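Kinectin 1 (Kinesin receptor) (Legionella pneumophila, PDB 4MU6) is the effector LegC3, of unknown molecular function, whose N-terminal part is a long, almost wholly helical coiled-coil domain. Local coordinates at residues Ala51-Ser56 with Asp250-Ala255; Glu11-Glu16 with Ser47-Thr52; Lys33-Ser38 with Pro261-Glu266. One frame throughout, in Å; residues are numbered along the deposited sequence.

Contact 1 (Ala51-Ser56 with Asp250-Ala255); sequences ATLLKS and DLIQEA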
loop_
_atom_site.group_PDB
_atom_site.type_symbol
_atom_site.label_atom_id
_atom_site.label_comp_id
_atom_site.label_asym_id
_atom_site.label_seq_id
_atom_site.Cartn_x
_atom_site.Cartn_y
_atom_site.Cartn_z
ATOM N N ALA A 51 -11.084 10.511 26.529
ATOM C CA ALA A 51 -11.655 10.875 25.222
ATOM C C ALA A 51 -10.668 11.709 24.414
ATOM O O ALA A 51 -10.483 11.476 23.209
ATOM C CB ALA A 51 -13.028 11.613 25.364
ATOM N N THR A 52 -10.024 12.668 25.081
ATOM C CA THR A 52 -8.960 13.446 24.450
ATOM C C THR A 52 -7.836 12.551 23.919
ATOM O O THR A 52 -7.338 12.753 22.811
ATOM C CB THR A 52 -8.356 14.474 25.412
ATOM O OG1 THR A 52 -9.319 15.500 25.688
ATOM C CG2 THR A 52 -7.089 15.106 24.808
ATOM N N LEU A 53 -7.417 11.567 24.704
ATOM C CA LEU A 53 -6.324 10.697 24.249
ATOM C C LEU A 53 -6.729 9.846 23.046
ATOM O O LEU A 53 -5.927 9.621 22.127
ATOM C CB LEU A 53 -5.791 9.827 25.391
ATOM C CG LEU A 53 -4.959 10.616 26.407
ATOM C CD1 LEU A 53 -4.759 9.830 27.682
ATOM C CD2 LEU A 53 -3.620 10.976 25.783
ATOM N N LEU A 54 -7.975 9.389 23.040
ATOM C CA LEU A 54 -8.461 8.554 21.947
ATOM C C LEU A 54 -8.555 9.350 20.656
ATOM O O LEU A 54 -8.201 8.833 19.577
ATOM C CB LEU A 54 -9.819 7.948 22.291
ATOM C CG LEU A 54 -9.752 6.906 23.399
ATOM C CD1 LEU A 54 -11.149 6.608 23.875
ATOM C CD2 LEU A 54 -9.050 5.638 22.904
ATOM N N LYS A 55 -9.038 10.591 20.769
ATOM C CA LYS A 55 -9.116 11.485 19.621
ATOM C C LYS A 55 -7.733 11.764 19.069
ATOM O O LYS A 55 -7.538 11.768 17.855
ATOM C CB LYS A 55 -9.797 12.794 19.964
ATOM C CG LYS A 55 -11.321 12.735 20.057
ATOM C CD LYS A 55 -11.880 14.038 20.660
ATOM C CE LYS A 55 -13.410 14.040 20.770
ATOM N NZ LYS A 55 -13.950 13.224 21.895
ATOM N N SER A 56 -6.783 12.001 19.968
ATOM C CA SER A 56 -5.381 12.200 19.601
ATOM C C SER A 56 -4.784 10.970 18.902
ATOM O O SER A 56 -4.066 11.093 17.904
ATOM C CB SER A 56 -4.556 12.528 20.847
ATOM O OG SER A 56 -4.870 13.820 21.329
ATOM N N ASP A 250 -1.069 3.159 27.163
ATOM C CA ASP A 250 -0.095 3.477 28.214
ATOM C C ASP A 250 -0.332 4.869 28.791
ATOM O O ASP A 250 -0.200 5.086 29.993
ATOM C CB ASP A 250 1.339 3.395 27.679
ATOM C CG ASP A 250 1.785 1.974 27.408
ATOM O OD1 ASP A 250 1.086 1.032 27.841
ATOM O OD2 ASP A 250 2.850 1.805 26.772
ATOM N N LEU A 251 -0.654 5.811 27.911
ATOM C CA LEU A 251 -0.954 7.182 28.310
ATOM C C LEU A 251 -2.218 7.250 29.165
ATOM O O LEU A 251 -2.296 7.998 30.152
ATOM C CB LEU A 251 -1.088 8.065 27.070
ATOM C CG LEU A 251 0.251 8.545 26.497
ATOM C CD1 LEU A 251 0.074 9.215 25.136
ATOM C CD2 LEU A 251 0.937 9.491 27.488
ATOM N N ILE A 252 -3.211 6.449 28.801
ATOM C CA ILE A 252 -4.410 6.366 29.609
ATOM C C ILE A 252 -4.086 5.803 30.998
ATOM O O ILE A 252 -4.531 6.344 32.013
ATOM C CB ILE A 252 -5.510 5.563 28.908
ATOM C CG1 ILE A 252 -6.007 6.347 27.685
ATOM C CG2 ILE A 252 -6.679 5.301 29.862
ATOM C CD1 ILE A 252 -6.667 5.495 26.647
ATOM N N GLN A 253 -3.296 4.734 31.041
ATOM C CA GLN A 253 -2.915 4.150 32.315
ATOM C C GLN A 253 -2.116 5.134 33.166
ATOM O O GLN A 253 -2.315 5.207 34.365
ATOM C CB GLN A 253 -2.135 2.847 32.121
ATOM C CG GLN A 253 -1.706 2.192 33.426
ATOM C CD GLN A 253 -2.872 1.946 34.370
ATOM O OE1 GLN A 253 -4.008 1.731 33.936
ATOM N NE2 GLN A 253 -2.599 1.985 35.671
ATOM N N GLU A 254 -1.224 5.891 32.538
ATOM C CA GLU A 254 -0.454 6.909 33.245
ATOM C C GLU A 254 -1.350 7.987 33.858
ATOM O O GLU A 254 -1.252 8.307 35.055
ATOM C CB GLU A 254 0.548 7.565 32.302
ATOM C CG GLU A 254 1.850 7.950 32.976
ATOM C CD GLU A 254 2.966 8.240 31.982
ATOM O OE1 GLU A 254 2.936 7.677 30.862
ATOM O OE2 GLU A 254 3.877 9.029 32.330
ATOM N N ALA A 255 -2.210 8.553 33.024
ATOM C CA ALA A 255 -3.162 9.565 33.439
ATOM C C ALA A 255 -4.038 9.051 34.570
ATOM O O ALA A 255 -4.400 9.809 35.466
ATOM C CB ALA A 255 -4.032 10.004 32.246
#
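Leu53 turns its CG, and Ile252 its longer branch CG1, beside the backbone N, each anti to the carbonyl carbon (chi1 -73° and -68°), and this brings the two together. The two side chains then slide past each other in opposite directions. Methyl CD1 of Leu53 lies 3.7 Å from CG1 of Ile252. The same CD1 of Leu53 also packs on the main chain of the facing helix, 3.9 Å from C of Leu251. The second methyl, CD2 of Leu53, is 4.1 Å from CB of Leu251, whose side chain crosses that of Leu53 at about a right angle, so the fork of one leucine straddles two successive residues of the partner helix.

Leucine suits this place because its two methyls diverge, CD1 lying over the junction of Leu251 and Ile252 and CD2 against the side chain of Leu251. Ile252 points its CB past the other helix, yet its delta methyl bends back toward it; CD1 comes 4.4 Å from CD2 of Leu54 at the margin of the contact. The segments run antiparallel at 162° with their axes 10.2 Å apart, a separation that suits large aliphatic residues filling the space between two helices. The side chains that meet across the pair are all aliphatic. One turn on from Thr52, Ser56 turns its hydroxyl back on its own helix, where OG donates to O of Thr52 over 3.1 Å; N of Ser56 reaches the same oxygen from the opposite face of its carbonyl plane.

Helix 43-105 and helix 227-273 thus pack side by side in the elongated bundle, with the chain's N-terminal region against both: Cys8 touches Leu53, Leu5 touches Leu251, and helix 10-22 places Ile10 and Val14 against Ala255.

Contact 2 (Glu11-Glu16 with Ser47-Thr52); sequences EELVTE and SSVTAT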
loop_
_atom_site.group_PDB
_atom_site.type_symbol
_atom_site.label_atom_id
_atom_site.label_comp_id
_atom_site.label_asym_id
_atom_site.label_seq_id
_atom_site.Cartn_x
_atom_site.Cartn_y
_atom_site.Cartn_z
ATOM N N GLU A 11 0.914 14.893 32.485
ATOM C CA GLU A 11 0.621 15.630 33.710
ATOM C C GLU A 11 -0.121 16.921 33.393
ATOM O O GLU A 11 -1.104 17.276 34.049
ATOM C CB GLU A 11 1.912 15.942 34.468
ATOM C CG GLU A 11 1.690 16.654 35.781
ATOM C CD GLU A 11 2.951 16.731 36.633
ATOM O OE1 GLU A 11 3.711 15.732 36.685
ATOM O OE2 GLU A 11 3.180 17.795 37.250
ATOM N N GLU A 12 0.353 17.623 32.375
ATOM C CA GLU A 12 -0.274 18.867 31.956
ATOM C C GLU A 12 -1.685 18.634 31.393
ATOM O O GLU A 12 -2.570 19.474 31.550
ATOM C CB GLU A 12 0.618 19.543 30.924
ATOM C CG GLU A 12 0.247 20.953 30.582
ATOM C CD GLU A 12 1.206 21.541 29.573
ATOM O OE1 GLU A 12 2.348 21.038 29.486
ATOM O OE2 GLU A 12 0.819 22.490 28.856
ATOM N N LEU A 13 -1.899 17.492 30.748
ATOM C CA LEU A 13 -3.225 17.189 30.205
ATOM C C LEU A 13 -4.233 16.939 31.325
ATOM O O LEU A 13 -5.329 17.505 31.329
ATOM C CB LEU A 13 -3.180 15.986 29.261
ATOM C CG LEU A 13 -4.529 15.556 28.667
ATOM C CD1 LEU A 13 -5.127 16.676 27.859
ATOM C CD2 LEU A 13 -4.369 14.328 27.797
ATOM N N VAL A 14 -3.857 16.089 32.274
ATOM C CA VAL A 14 -4.739 15.774 33.393
ATOM C C VAL A 14 -5.063 17.040 34.185
ATOM O O VAL A 14 -6.212 17.264 34.576
ATOM C CB VAL A 14 -4.120 14.692 34.298
ATOM C CG1 VAL A 14 -5.042 14.356 35.461
ATOM C CG2 VAL A 14 -3.826 13.431 33.467
ATOM N N THR A 15 -4.056 17.886 34.370
ATOM C CA THR A 15 -4.224 19.124 35.119
ATOM C C THR A 15 -5.242 20.032 34.445
ATOM O O THR A 15 -6.115 20.605 35.106
ATOM C CB THR A 15 -2.894 19.886 35.253
ATOM O OG1 THR A 15 -1.972 19.101 36.014
ATOM C CG2 THR A 15 -3.109 21.210 35.960
ATOM N N GLU A 16 -5.120 20.156 33.128
ATOM C CA GLU A 16 -6.031 20.987 32.362
ATOM C C GLU A 16 -7.450 20.481 32.551
ATOM O O GLU A 16 -8.376 21.264 32.748
ATOM C CB GLU A 16 -5.655 20.976 30.886
ATOM C CG GLU A 16 -6.479 21.931 30.028
ATOM C CD GLU A 16 -6.325 21.666 28.528
ATOM O OE1 GLU A 16 -6.131 22.639 27.766
ATOM O OE2 GLU A 16 -6.405 20.488 28.108
ATOM N N SER A 47 -12.668 10.107 32.346
ATOM C CA SER A 47 -13.411 10.005 31.093
ATOM C C SER A 47 -13.005 11.086 30.104
ATOM O O SER A 47 -12.686 10.774 28.957
ATOM C CB SER A 47 -14.921 10.070 31.326
ATOM O OG SER A 47 -15.399 8.853 31.866
ATOM N N SER A 48 -12.996 12.348 30.538
ATOM C CA SER A 48 -12.642 13.422 29.609
ATOM C C SER A 48 -11.177 13.364 29.118
ATOM O O SER A 48 -10.918 13.634 27.945
ATOM C CB SER A 48 -13.041 14.814 30.144
ATOM O OG SER A 48 -12.039 15.405 30.949
ATOM N N VAL A 49 -10.230 13.021 29.994
ATOM C CA VAL A 49 -8.838 12.810 29.577
ATOM C C VAL A 49 -8.771 11.645 28.575
ATOM O O VAL A 49 -8.109 11.735 27.543
ATOM C CB VAL A 49 -7.930 12.485 30.767
ATOM C CG1 VAL A 49 -6.520 12.064 30.288
ATOM C CG2 VAL A 49 -7.855 13.670 31.716
ATOM N N THR A 50 -9.477 10.561 28.886
ATOM C CA THR A 50 -9.491 9.383 28.029
ATOM C C THR A 50 -10.039 9.683 26.628
ATOM O O THR A 50 -9.495 9.183 25.649
ATOM C CB THR A 50 -10.241 8.192 28.689
ATOM O OG1 THR A 50 -9.569 7.816 29.900
ATOM C CG2 THR A 50 -10.301 6.967 27.754
ATOM N N ALA A 51 -11.084 10.511 26.529
ATOM C CA ALA A 51 -11.655 10.875 25.222
ATOM C C ALA A 51 -10.668 11.709 24.414
ATOM O O ALA A 51 -10.483 11.476 23.209
ATOM C CB ALA A 51 -13.028 11.613 25.364
ATOM N N THR A 52 -10.024 12.668 25.081
ATOM C CA THR A 52 -8.960 13.446 24.450
ATOM C C THR A 52 -7.836 12.551 23.919
ATOM O O THR A 52 -7.338 12.753 22.811
ATOM C CB THR A 52 -8.356 14.474 25.412
ATOM O OG1 THR A 52 -9.319 15.500 25.688
ATOM C CG2 THR A 52 -7.089 15.106 24.808
#
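The short helix 10-22 packs here against the start of the long helix 43-105, as part of the helical bundle toward one end of this elongated domain. Leu13 is the main side chain on the short helix, with Val49 and Thr52 facing it one turn apart on the other. CG of Leu13 extends anti to the backbone N (chi1 178°), which carries both delta methyls across to the partner. CD2 lies 4.0 Å from CG1 of Val49 as the two side chains slide past each other in opposite directions. CD1 meets CG2 of Thr52 tip to tip, also at 4.0 Å.

The branches of Val49 divide the work: CG1 faces Leu13, while CG2 rests 4.1 Å from CA of Val14. A short, beta-branched valine suits this point of close backbone approach, where the CA atoms of Val14 and Val49 are 6.3 Å apart. The segment axes, 9.8 Å apart, are inclined at 130°, so the helices diverge away from this small cluster. Val14 and Val49 both also touch Ala255 of helix 227-273, whose small methyl packs against the pair from one side.

Threonine at position 52 serves two environments. Its methyl joins the apolar patch, while OG1 turns to its own helix and makes a weak hydrogen bond to O of Ser48. Behind the short helix, Thr15 OG1 donates to O of Glu11 at 2.8 Å, from above the carbonyl plane. Nearby, the hydroxyl of Ser48 is hydrogen-bonded to ND1 of His17, a polar tie between these same two helices beside the aliphatic cluster. Between the two segments the contact is apolar, so it rests on shape and the burial of methyl groups, while the hydroxyls find their partners along their own helices or at His17.

Contact 3 (Lys33-Ser38 with Pro261-Glu266); sequences KDLILS and PLFLEE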
loop_
_atom_site.group_PDB
_atom_site.type_symbol
_atom_site.label_atom_id
_atom_site.label_comp_id
_atom_site.label_asym_id
_atom_site.label_seq_id
_atom_site.Cartn_x
_atom_site.Cartn_y
_atom_site.Cartn_z
ATOM N N LYS A 33 -16.711 15.262 49.098
ATOM C CA LYS A 33 -16.334 14.358 50.180
ATOM C C LYS A 33 -16.107 12.922 49.691
ATOM O O LYS A 33 -15.118 12.281 50.048
ATOM C CB LYS A 33 -17.403 14.372 51.273
ATOM C CG LYS A 33 -16.973 13.723 52.577
ATOM C CD LYS A 33 -18.168 13.138 53.300
ATOM C CE LYS A 33 -18.843 12.103 52.418
ATOM N NZ LYS A 33 -20.131 11.612 52.969
ATOM N N ASP A 34 -17.017 12.410 48.870
ATOM C CA ASP A 34 -16.860 11.043 48.367
ATOM C C ASP A 34 -15.681 10.934 47.405
ATOM O O ASP A 34 -14.937 9.947 47.419
ATOM C CB ASP A 34 -18.156 10.535 47.714
ATOM C CG ASP A 34 -19.165 10.031 48.738
ATOM O OD1 ASP A 34 -18.734 9.545 49.809
ATOM O OD2 ASP A 34 -20.385 10.133 48.491
ATOM N N LEU A 35 -15.492 11.956 46.583
ATOM C CA LEU A 35 -14.374 11.928 45.657
ATOM C C LEU A 35 -13.052 11.893 46.425
ATOM O O LEU A 35 -12.158 11.132 46.068
ATOM C CB LEU A 35 -14.437 13.088 44.653
ATOM C CG LEU A 35 -15.576 13.015 43.625
ATOM C CD1 LEU A 35 -15.647 14.294 42.837
ATOM C CD2 LEU A 35 -15.403 11.831 42.663
ATOM N N ILE A 36 -12.933 12.687 47.490
ATOM C CA ILE A 36 -11.724 12.656 48.314
ATOM C C ILE A 36 -11.520 11.286 48.956
ATOM O O ILE A 36 -10.441 10.709 48.889
ATOM C CB ILE A 36 -11.776 13.699 49.425
ATOM C CG1 ILE A 36 -11.880 15.090 48.814
ATOM C CG2 ILE A 36 -10.530 13.594 50.288
ATOM C CD1 ILE A 36 -12.279 16.159 49.805
ATOM N N LEU A 37 -12.574 10.780 49.584
ATOM C CA LEU A 37 -12.561 9.471 50.212
ATOM C C LEU A 37 -12.196 8.326 49.263
ATOM O O LEU A 37 -11.625 7.322 49.684
ATOM C CB LEU A 37 -13.921 9.194 50.846
ATOM C CG LEU A 37 -14.161 9.977 52.127
ATOM C CD1 LEU A 37 -15.541 9.677 52.669
ATOM C CD2 LEU A 37 -13.088 9.608 53.137
ATOM N N SER A 38 -12.516 8.479 47.985
ATOM C CA SER A 38 -12.365 7.386 47.033
ATOM C C SER A 38 -10.921 6.942 46.794
ATOM O O SER A 38 -10.697 5.796 46.430
ATOM C CB SER A 38 -13.025 7.735 45.691
ATOM O OG SER A 38 -12.229 8.628 44.920
ATOM N N PRO A 261 -3.958 12.156 42.954
ATOM C CA PRO A 261 -3.133 13.106 43.719
ATOM C C PRO A 261 -3.193 14.527 43.145
ATOM O O PRO A 261 -3.154 15.496 43.904
ATOM C CB PRO A 261 -1.714 12.542 43.601
ATOM C CG PRO A 261 -1.890 11.086 43.209
ATOM C CD PRO A 261 -3.172 11.020 42.429
ATOM N N LEU A 262 -3.309 14.646 41.827
ATOM C CA LEU A 262 -3.379 15.962 41.203
ATOM C C LEU A 262 -4.680 16.655 41.578
ATOM O O LEU A 262 -4.712 17.859 41.845
ATOM C CB LEU A 262 -3.273 15.850 39.673
ATOM C CG LEU A 262 -1.884 15.702 39.046
ATOM C CD1 LEU A 262 -1.973 15.766 37.514
ATOM C CD2 LEU A 262 -0.944 16.782 39.567
ATOM N N PHE A 263 -5.759 15.885 41.604
ATOM C CA PHE A 263 -7.064 16.432 41.934
ATOM C C PHE A 263 -7.084 16.986 43.362
ATOM O O PHE A 263 -7.672 18.038 43.632
ATOM C CB PHE A 263 -8.135 15.360 41.788
ATOM C CG PHE A 263 -9.498 15.800 42.250
ATOM C CD1 PHE A 263 -10.311 16.566 41.427
ATOM C CD2 PHE A 263 -9.974 15.433 43.502
ATOM C CE1 PHE A 263 -11.579 16.969 41.844
ATOM C CE2 PHE A 263 -11.233 15.830 43.922
ATOM C CZ PHE A 263 -12.038 16.594 43.095
ATOM N N LEU A 264 -6.454 16.252 44.269
ATOM C CA LEU A 264 -6.383 16.660 45.665
ATOM C C LEU A 264 -5.656 18.007 45.788
ATOM O O LEU A 264 -6.128 18.912 46.478
ATOM C CB LEU A 264 -5.717 15.563 46.498
ATOM C CG LEU A 264 -6.393 15.278 47.842
ATOM C CD1 LEU A 264 -7.830 14.791 47.647
ATOM C CD2 LEU A 264 -5.578 14.281 48.673
ATOM N N GLU A 265 -4.532 18.145 45.088
ATOM C CA GLU A 265 -3.782 19.408 45.034
ATOM C C GLU A 265 -4.628 20.564 44.510
ATOM O O GLU A 265 -4.641 21.665 45.078
ATOM C CB GLU A 265 -2.548 19.266 44.128
ATOM C CG GLU A 265 -1.423 18.414 44.688
ATOM C CD GLU A 265 -0.624 19.129 45.769
ATOM O OE1 GLU A 265 -0.705 20.375 45.840
ATOM O OE2 GLU A 265 0.082 18.445 46.548
ATOM N N GLU A 266 -5.325 20.325 43.406
ATOM C CA GLU A 266 -6.085 21.396 42.789
ATOM C C GLU A 266 -7.323 21.735 43.594
ATOM O O GLU A 266 -7.822 22.843 43.520
ATOM C CB GLU A 266 -6.469 21.040 41.354
ATOM C CG GLU A 266 -5.310 21.132 40.384
ATOM C CD GLU A 266 -4.758 22.538 40.286
ATOM O OE1 GLU A 266 -5.557 23.492 40.398
ATOM O OE2 GLU A 266 -3.529 22.689 40.105
#
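The backbones of segments 33-38 and 261-266 come nearest at Ile36 and Leu264, whose CA atoms are 7.2 Å apart. This is helix-to-helix packing in the LegC3 helical bundle, joining the short helix 29-38 to the later part of helix 227-273. The latter is kinked at Pro261, whose ring nitrogen carries no hydrogen to bond to the preceding turn.

Two apolar pairs make the contact. Ile36 holds CG2 anti to the backbone N, with CG1 turned beside that nitrogen (chi1 -61°), and it is the CG2 methyl that touches CD1 of Leu264, 4.0 Å away. The two side chains cross at about a right angle. Leu264 starts its side chain past the other helix, but its end comes nearer; the first torsion, -137°, lies well away from a staggered value. Leucine is long enough to bring CD1 to Ile36. Ile36 is also packed by Val289, Ile290 and Ile293 of helix 280-294, which suits a buried, branched aliphatic residue.

The other pair is Leu35 with Phe263. The phenyl ring sets its CE2 4.3 Å from CB of Leu35, approached obliquely. A large flat ring suits this buried place between several helices: Ile42 touches both Phe263 and Leu35, while Ile45 and Pro43 of helix 43-105 add to the wall beside Phe263 and Leu35 respectively. A polar link just outside this apolar patch connects the same helices, since O of Ile36 is hydrogen-bonded to OH of Tyr260, one residue before the proline. At the end of the segment, the hydroxyl of Ser38 turns back, its OG donating to O of Leu35 at 2.8 Å, tilted 24° from the carbonyl plane.

In the fold
All three contacts lie on the same side of the chain's centre and within the N-terminal coiled-coil domain of LegC3. Contacts 1 and 2 have centres 7 Å apart, share helix 43-105 and touch directly: CB of Ala255 lies 3.6 Å from CG2 of Val14. Contact 3 lies further along, its centre about 16 Å from that of contact 2 and about 20 Å from that of contact 1. It shares helix 227-273 with contact 1 and reaches contact 2 through Leu262. Along the chain, helices 10-22, 29-38 and 43-105 come in succession, whereas helix 227-273 follows some 120 residues after helix 43-105 ends and packs against all three, uniting the early and late parts of the domain.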